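Local structure of putative fimbrial subunit (Corynebacterium diphtheriae, 4HSQ) at residues K153-G156 against G160-L163; D255-D260 against T264-I269. The protein is the major pilin SpaD, whose subunits probably assemble into a pilus used in cell adhesion, this chain being its D2 and D3 domains with a bound calcium ion. All coordinates share one frame; numbering follows the deposited sequence.

Contact 1 (K153-G156 against G160-L163); sequences KKDG and GKVL
Leu163 N donates to Lys153 O at 2.8 Å, arriving from above the carbonyl plane, while Asp155 N returns the favour to Lys161 O at 3.0 Å and nearly in line with that C=O. The two bonds bracket Lys154 and Val162, a non-hydrogen-bonded antiparallel pair forming one isolated bridge. Both acceptors also take a close CA-H contact: Val162 CA lies 3.3 Å from Lys153 O.

Leu163 does most of the side-chain work. With CG swung beside its own backbone N (chi1 -49°), CD1 lies 3.5 Å from Lys154 O, over the peptide that leads into Asp155, while CB packs against Lys153 CG at 3.9 Å. On the side chain of Lys154, CE brushes Val162 CG1; its ammonium goes on to a salt bridge with Glu268. The Asp155 and Lys161 chains cross at an angle, and their charges stop short of a salt bridge. Tyr234 OH links them instead, bonding both Asp155 OD1 and Lys161 NZ, and Lys273 adds a salt bridge to that same OD1.

Further out, Lys153, bent at chi2 (70°) and again at chi4, brings NZ to its covalent bond with Asn271 CG, with Leu163 CD1 4.1 Å from that nitrogen. Such a Lys-Asn isopeptide crosslink between neighbouring parallel strands, here 142-155 and 264-271, is the signature of CnaB-type, prealbumin-like pilin domains.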
ATOM      1  N   LYS A 153      -9.313  11.480  21.978  1.00 18.27           N
ATOM      2  CA  LYS A 153     -10.618  11.951  22.405  1.00 16.69           C
ATOM      3  C   LYS A 153     -10.478  12.798  23.641  1.00 19.75           C
ATOM      4  O   LYS A 153      -9.939  12.345  24.635  1.00 19.01           O
ATOM      5  CB  LYS A 153     -11.573  10.800  22.639  1.00 16.60           C
ATOM      6  CG  LYS A 153     -13.024  11.244  22.810  1.00 16.50           C
ATOM      7  CD  LYS A 153     -13.549  11.758  21.467  1.00 16.34           C
ATOM      8  CE  LYS A 153     -14.946  12.203  21.470  1.00 19.86           C
ATOM      9  NZ  LYS A 153     -15.259  13.178  22.541  1.00 18.27           N
ATOM     10  N   LYS A 154     -10.978  14.026  23.578  1.00 18.04           N
ATOM     11  CA  LYS A 154     -10.855  14.938  24.704  1.00 17.23           C
ATOM     12  C   LYS A 154     -12.179  15.549  25.096  1.00 21.88           C
ATOM     13  O   LYS A 154     -13.143  15.534  24.334  1.00 20.51           O
ATOM     14  CB  LYS A 154      -9.860  16.057  24.340  1.00 18.91           C
ATOM     15  CG  LYS A 154      -8.403  15.580  24.325  1.00 34.78           C
ATOM     16  CD  LYS A 154      -7.421  16.718  24.129  1.00 42.97           C
ATOM     17  CE  LYS A 154      -6.020  16.259  24.443  1.00 49.41           C
ATOM     18  NZ  LYS A 154      -5.007  17.287  24.090  1.00 55.11           N
ATOM     19  N   ASP A 155     -12.220  16.109  26.291  1.00 21.84           N
ATOM     20  CA  ASP A 155     -13.392  16.827  26.784  1.00 22.54           C
ATOM     21  C   ASP A 155     -13.267  18.256  26.246  1.00 29.75           C
ATOM     22  O   ASP A 155     -12.216  18.874  26.430  1.00 29.84           O
ATOM     23  CB  ASP A 155     -13.399  16.793  28.323  1.00 23.47           C
ATOM     24  CG  ASP A 155     -14.581  17.447  29.010  1.00 30.18           C
ATOM     25  OD1 ASP A 155     -14.968  16.968  30.090  1.00 29.06           O
ATOM     26  OD2 ASP A 155     -15.076  18.475  28.499  1.00 35.94           O
ATOM     27  N   GLY A 156     -14.321  18.752  25.611  1.00 30.40           N
ATOM     28  CA  GLY A 156     -14.375  20.088  25.022  1.00 33.47           C
ATOM     29  C   GLY A 156     -14.083  21.226  25.985  1.00 44.93           C
ATOM     30  O   GLY A 156     -13.476  22.230  25.597  1.00 43.79           O
ATOM     31  N   GLY A 160      -6.922  18.804  28.834  1.00 53.18           N
ATOM     32  CA  GLY A 160      -6.104  17.729  29.374  1.00 51.14           C
ATOM     33  C   GLY A 160      -6.872  16.482  29.783  1.00 50.14           C
ATOM     34  O   GLY A 160      -6.251  15.463  30.122  1.00 50.50           O
ATOM     35  N   LYS A 161      -8.229  16.542  29.770  1.00 40.21           N
ATOM     36  CA  LYS A 161      -9.038  15.379  30.135  1.00 36.71           C
ATOM     37  C   LYS A 161      -9.253  14.530  28.881  1.00 33.99           C
ATOM     38  O   LYS A 161     -10.029  14.912  28.004  1.00 32.94           O
ATOM     39  CB  LYS A 161     -10.371  15.784  30.785  1.00 38.67           C
ATOM     40  CG  LYS A 161     -11.075  14.636  31.507  1.00 55.69           C
ATOM     41  CD  LYS A 161     -12.286  15.123  32.297  1.00 68.01           C
ATOM     42  CE  LYS A 161     -12.927  14.039  33.133  1.00 79.61           C
ATOM     43  NZ  LYS A 161     -14.098  13.423  32.451  1.00 84.11           N
ATOM     44  N   VAL A 162      -8.559  13.380  28.811  1.00 25.97           N
ATOM     45  CA  VAL A 162      -8.650  12.447  27.683  1.00 23.29           C
ATOM     46  C   VAL A 162      -9.730  11.425  28.017  1.00 26.82           C
ATOM     47  O   VAL A 162      -9.933  11.106  29.188  1.00 26.18           O
ATOM     48  CB  VAL A 162      -7.286  11.818  27.289  1.00 25.54           C
ATOM     49  CG1 VAL A 162      -6.341  12.889  26.729  1.00 24.45           C
ATOM     50  CG2 VAL A 162      -6.636  11.083  28.459  1.00 25.23           C
ATOM     51  N   LEU A 163     -10.454  10.944  26.997  1.00 21.28           N
ATOM     52  CA  LEU A 163     -11.620  10.088  27.228  1.00 18.79           C
ATOM     53  C   LEU A 163     -11.537   8.726  26.589  1.00 22.20           C
ATOM     54  O   LEU A 163     -11.367   8.594  25.386  1.00 21.66           O
ATOM     55  CB  LEU A 163     -12.882  10.814  26.723  1.00 17.79           C
ATOM     56  CG  LEU A 163     -13.064  12.282  27.187  1.00 22.07           C
ATOM     57  CD1 LEU A 163     -14.229  12.937  26.465  1.00 20.82           C
ATOM     58  CD2 LEU A 163     -13.291  12.358  28.704  1.00 23.61           C
TER

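Contact 2 (D255-D260 against T264-I269); sequences DKFEGD and TLVSEI. With CA (calcium ion), chain B.
Phe257 comes down from its loop onto strand 264-271 and covers Val266, its CB 3.7 Å from Val266 CG1; the two side chains lie alongside each other, running in opposite senses. Val266 uses both branches. CG1, anti to the backbone N (chi1 178°), supports the base of the ring, and CG2 reaches under the turn to within 3.8 Å of Asp260 CA. At the ring's CD1-CE1 edge sits the carboxylate of Glu268, with OE2 3.4 Å from Phe257 CD1. OE1 lies in the ring plane and OE2 near it, so the acid meets the C-H edge; the two planes are turned 56° apart. Lys154, paired with OE2, probably helps to hold it there.

No hydrogen bond spans the two segments; the polar link between them is the calcium ion. A type II turn from Phe257 to Asp260, with Gly259 at positive phi, delivers Asp260 OD1 to the ion at 2.4 Å, and Thr264 O binds it from the start of the strand at 2.2 Å. Backbone oxygens of Ile251, Glu253 and Asp261 and one water complete six ligands, so the site pins the loop after helix 248-252 to the closing strand of the prealbumin-like domain. Asp260 OD2 accepts from Lys256 N at 3.0 Å on its anti side, which fixes the rotation of the carboxylate while OD1 holds the metal.

Packing thins out around the rest of the turn. Gly259 O stands 4.0 Å from Thr264 CB, and the exposed side chain of Glu258, extended from the backbone, stays well away from the strand. Lys256 likewise leads its side chain away from the strand, on the exposed side of the loop.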
ATOM      1  N   ASP A 255       5.381  17.101  16.259  1.00 21.58           N
ATOM      2  CA  ASP A 255       5.447  17.747  17.578  1.00 23.28           C
ATOM      3  C   ASP A 255       4.370  18.814  17.792  1.00 26.06           C
ATOM      4  O   ASP A 255       4.577  19.758  18.565  1.00 26.58           O
ATOM      5  CB  ASP A 255       6.853  18.314  17.823  1.00 26.37           C
ATOM      6  CG  ASP A 255       7.917  17.236  17.905  1.00 37.17           C
ATOM      7  OD1 ASP A 255       7.692  16.223  18.616  1.00 39.27           O
ATOM      8  OD2 ASP A 255       8.990  17.424  17.318  1.00 39.80           O
ATOM      9  N   LYS A 256       3.202  18.633  17.162  1.00 21.93           N
ATOM     10  CA  LYS A 256       2.053  19.539  17.309  1.00 21.96           C
ATOM     11  C   LYS A 256       1.078  18.971  18.347  1.00 27.13           C
ATOM     12  O   LYS A 256       0.251  19.703  18.865  1.00 27.96           O
ATOM     13  CB  LYS A 256       1.330  19.788  15.964  1.00 23.93           C
ATOM     14  CG  LYS A 256       2.240  20.260  14.823  1.00 34.60           C
ATOM     15  CD  LYS A 256       2.986  21.561  15.176  1.00 40.65           C
ATOM     16  CE  LYS A 256       3.888  22.047  14.067  1.00 37.43           C
ATOM     17  NZ  LYS A 256       4.536  23.328  14.459  1.00 38.83           N
ATOM     18  N   PHE A 257       1.179  17.666  18.625  1.00 23.55           N
ATOM     19  CA  PHE A 257       0.379  16.902  19.597  1.00 23.08           C
ATOM     20  C   PHE A 257       1.222  15.790  20.172  1.00 26.09           C
ATOM     21  O   PHE A 257       2.168  15.374  19.522  1.00 24.52           O
ATOM     22  CB  PHE A 257      -0.838  16.245  18.911  1.00 25.00           C
ATOM     23  CG  PHE A 257      -1.714  17.106  18.060  1.00 26.72           C
ATOM     24  CD1 PHE A 257      -2.829  17.729  18.596  1.00 29.82           C
ATOM     25  CD2 PHE A 257      -1.458  17.259  16.702  1.00 28.66           C
ATOM     26  CE1 PHE A 257      -3.655  18.514  17.798  1.00 30.36           C
ATOM     27  CE2 PHE A 257      -2.295  18.037  15.907  1.00 30.89           C
ATOM     28  CZ  PHE A 257      -3.394  18.646  16.459  1.00 28.84           C
ATOM     29  N   GLU A 258       0.859  15.237  21.334  1.00 23.29           N
ATOM     30  CA  GLU A 258       1.600  14.080  21.842  1.00 23.36           C
ATOM     31  C   GLU A 258       1.465  12.916  20.837  1.00 26.60           C
ATOM     32  O   GLU A 258       0.378  12.685  20.336  1.00 26.26           O
ATOM     33  CB  GLU A 258       1.046  13.692  23.222  1.00 25.21           C
ATOM     34  CG  GLU A 258       1.802  12.570  23.898  1.00 33.35           C
ATOM     35  CD  GLU A 258       1.167  12.089  25.183  1.00 49.94           C
ATOM     36  OE1 GLU A 258       0.114  12.639  25.585  1.00 44.73           O
ATOM     37  OE2 GLU A 258       1.749  11.178  25.809  1.00 39.64           O
ATOM     38  N   GLY A 259       2.566  12.246  20.519  1.00 24.92           N
ATOM     39  CA  GLY A 259       2.580  11.139  19.559  1.00 25.27           C
ATOM     40  C   GLY A 259       2.598  11.580  18.106  1.00 27.57           C
ATOM     41  O   GLY A 259       2.515  10.750  17.201  1.00 26.86           O
ATOM     42  N   ASP A 260       2.767  12.887  17.862  1.00 22.52           N
ATOM     43  CA  ASP A 260       2.783  13.429  16.518  1.00 21.06           C
ATOM     44  C   ASP A 260       4.164  13.288  15.886  1.00 24.86           C
ATOM     45  O   ASP A 260       4.984  14.212  15.957  1.00 26.26           O
ATOM     46  CB  ASP A 260       2.341  14.904  16.519  1.00 22.22           C
ATOM     47  CG  ASP A 260       2.202  15.501  15.141  1.00 26.92           C
ATOM     48  OD1 ASP A 260       2.118  14.721  14.159  1.00 22.69           O
ATOM     49  OD2 ASP A 260       2.139  16.744  15.041  1.00 30.11           O
ATOM     50  N   THR A 264       2.668   9.729  11.447  1.00 12.15           N
ATOM     51  CA  THR A 264       1.351   9.749  12.092  1.00 12.50           C
ATOM     52  C   THR A 264       0.693  11.112  11.995  1.00 16.60           C
ATOM     53  O   THR A 264       1.308  12.135  12.275  1.00 16.13           O
ATOM     54  CB  THR A 264       1.477   9.368  13.598  1.00 15.99           C
ATOM     55  OG1 THR A 264       2.306   8.205  13.719  1.00 15.08           O
ATOM     56  CG2 THR A 264       0.110   9.115  14.276  1.00 13.74           C
ATOM     57  N   LEU A 265      -0.577  11.098  11.663  1.00 13.91           N
ATOM     58  CA  LEU A 265      -1.409  12.275  11.708  1.00 14.22           C
ATOM     59  C   LEU A 265      -2.223  12.113  12.967  1.00 18.22           C
ATOM     60  O   LEU A 265      -2.782  11.043  13.175  1.00 16.95           O
ATOM     61  CB  LEU A 265      -2.287  12.387  10.474  1.00 14.34           C
ATOM     62  CG  LEU A 265      -3.027  13.719  10.316  1.00 20.48           C
ATOM     63  CD1 LEU A 265      -3.057  14.126   8.857  1.00 21.61           C
ATOM     64  CD2 LEU A 265      -4.446  13.618  10.826  1.00 22.68           C
ATOM     65  N   VAL A 266      -2.264  13.141  13.813  1.00 14.90           N
ATOM     66  CA  VAL A 266      -3.014  13.115  15.068  1.00 14.96           C
ATOM     67  C   VAL A 266      -4.243  14.001  14.905  1.00 19.55           C
ATOM     68  O   VAL A 266      -4.135  15.174  14.540  1.00 18.76           O
ATOM     69  CB  VAL A 266      -2.167  13.538  16.321  1.00 19.41           C
ATOM     70  CG1 VAL A 266      -3.013  13.541  17.594  1.00 19.97           C
ATOM     71  CG2 VAL A 266      -0.945  12.661  16.503  1.00 18.74           C
ATOM     72  N   SER A 267      -5.403  13.426  15.165  1.00 16.95           N
ATOM     73  CA  SER A 267      -6.698  14.102  15.100  1.00 18.35           C
ATOM     74  C   SER A 267      -7.287  14.218  16.507  1.00 20.70           C
ATOM     75  O   SER A 267      -7.579  13.180  17.095  1.00 17.93           O
ATOM     76  CB  SER A 267      -7.650  13.299  14.210  1.00 23.52           C
ATOM     77  OG  SER A 267      -8.918  13.931  14.117  1.00 34.24           O
ATOM     78  N   GLU A 268      -7.467  15.452  17.045  1.00 17.92           N
ATOM     79  CA  GLU A 268      -8.083  15.663  18.379  1.00 17.45           C
ATOM     80  C   GLU A 268      -9.535  15.923  18.194  1.00 20.26           C
ATOM     81  O   GLU A 268      -9.885  16.797  17.405  1.00 18.67           O
ATOM     82  CB  GLU A 268      -7.458  16.834  19.158  1.00 19.41           C
ATOM     83  CG  GLU A 268      -6.052  16.592  19.646  1.00 30.53           C
ATOM     84  CD  GLU A 268      -5.564  17.522  20.741  1.00 48.50           C
ATOM     85  OE1 GLU A 268      -6.114  18.638  20.884  1.00 39.71           O
ATOM     86  OE2 GLU A 268      -4.605  17.132  21.444  1.00 41.00           O
ATOM     87  N   ILE A 269     -10.394  15.118  18.838  1.00 17.38           N
ATOM     88  CA  ILE A 269     -11.848  15.214  18.665  1.00 17.82           C
ATOM     89  C   ILE A 269     -12.444  15.503  20.030  1.00 20.85           C
ATOM     90  O   ILE A 269     -12.112  14.819  21.007  1.00 18.05           O
ATOM     91  CB  ILE A 269     -12.427  13.932  17.987  1.00 21.76           C
ATOM     92  CG1 ILE A 269     -11.817  13.778  16.555  1.00 21.78           C
ATOM     93  CG2 ILE A 269     -13.980  13.987  17.926  1.00 22.90           C
ATOM     94  CD1 ILE A 269     -12.008  12.498  15.874  1.00 32.44           C
TER
HETATM   95 CA    CA B 501       2.720  13.857  12.027  1.00 16.75          CA
HETATM   96  O   HOH W   1       0.802  15.256  11.317  1.00 17.62           O

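The centres of contact 1 and contact 2 lie 13 Å apart on one sheet, where strands 142-155 and 264-271 run side by side and parallel. They touch directly: the salt bridge from Lys154 NZ of contact 1 to Glu268 OE2 of contact 2 measures 2.7 Å, Lys154 N probably donates to Ile269 O at 2.9 Å, and Lys153 CD packs 3.4 Å from that Ile269 O. Besides its backbone pairing, the last strand is bound by calcium at its start and by the isopeptide bond to Asn271 near its end. The side chains of Lys154 and the calcium ligand Asp260 remain about 11 Å apart, so contact 1 stands clear of the metal.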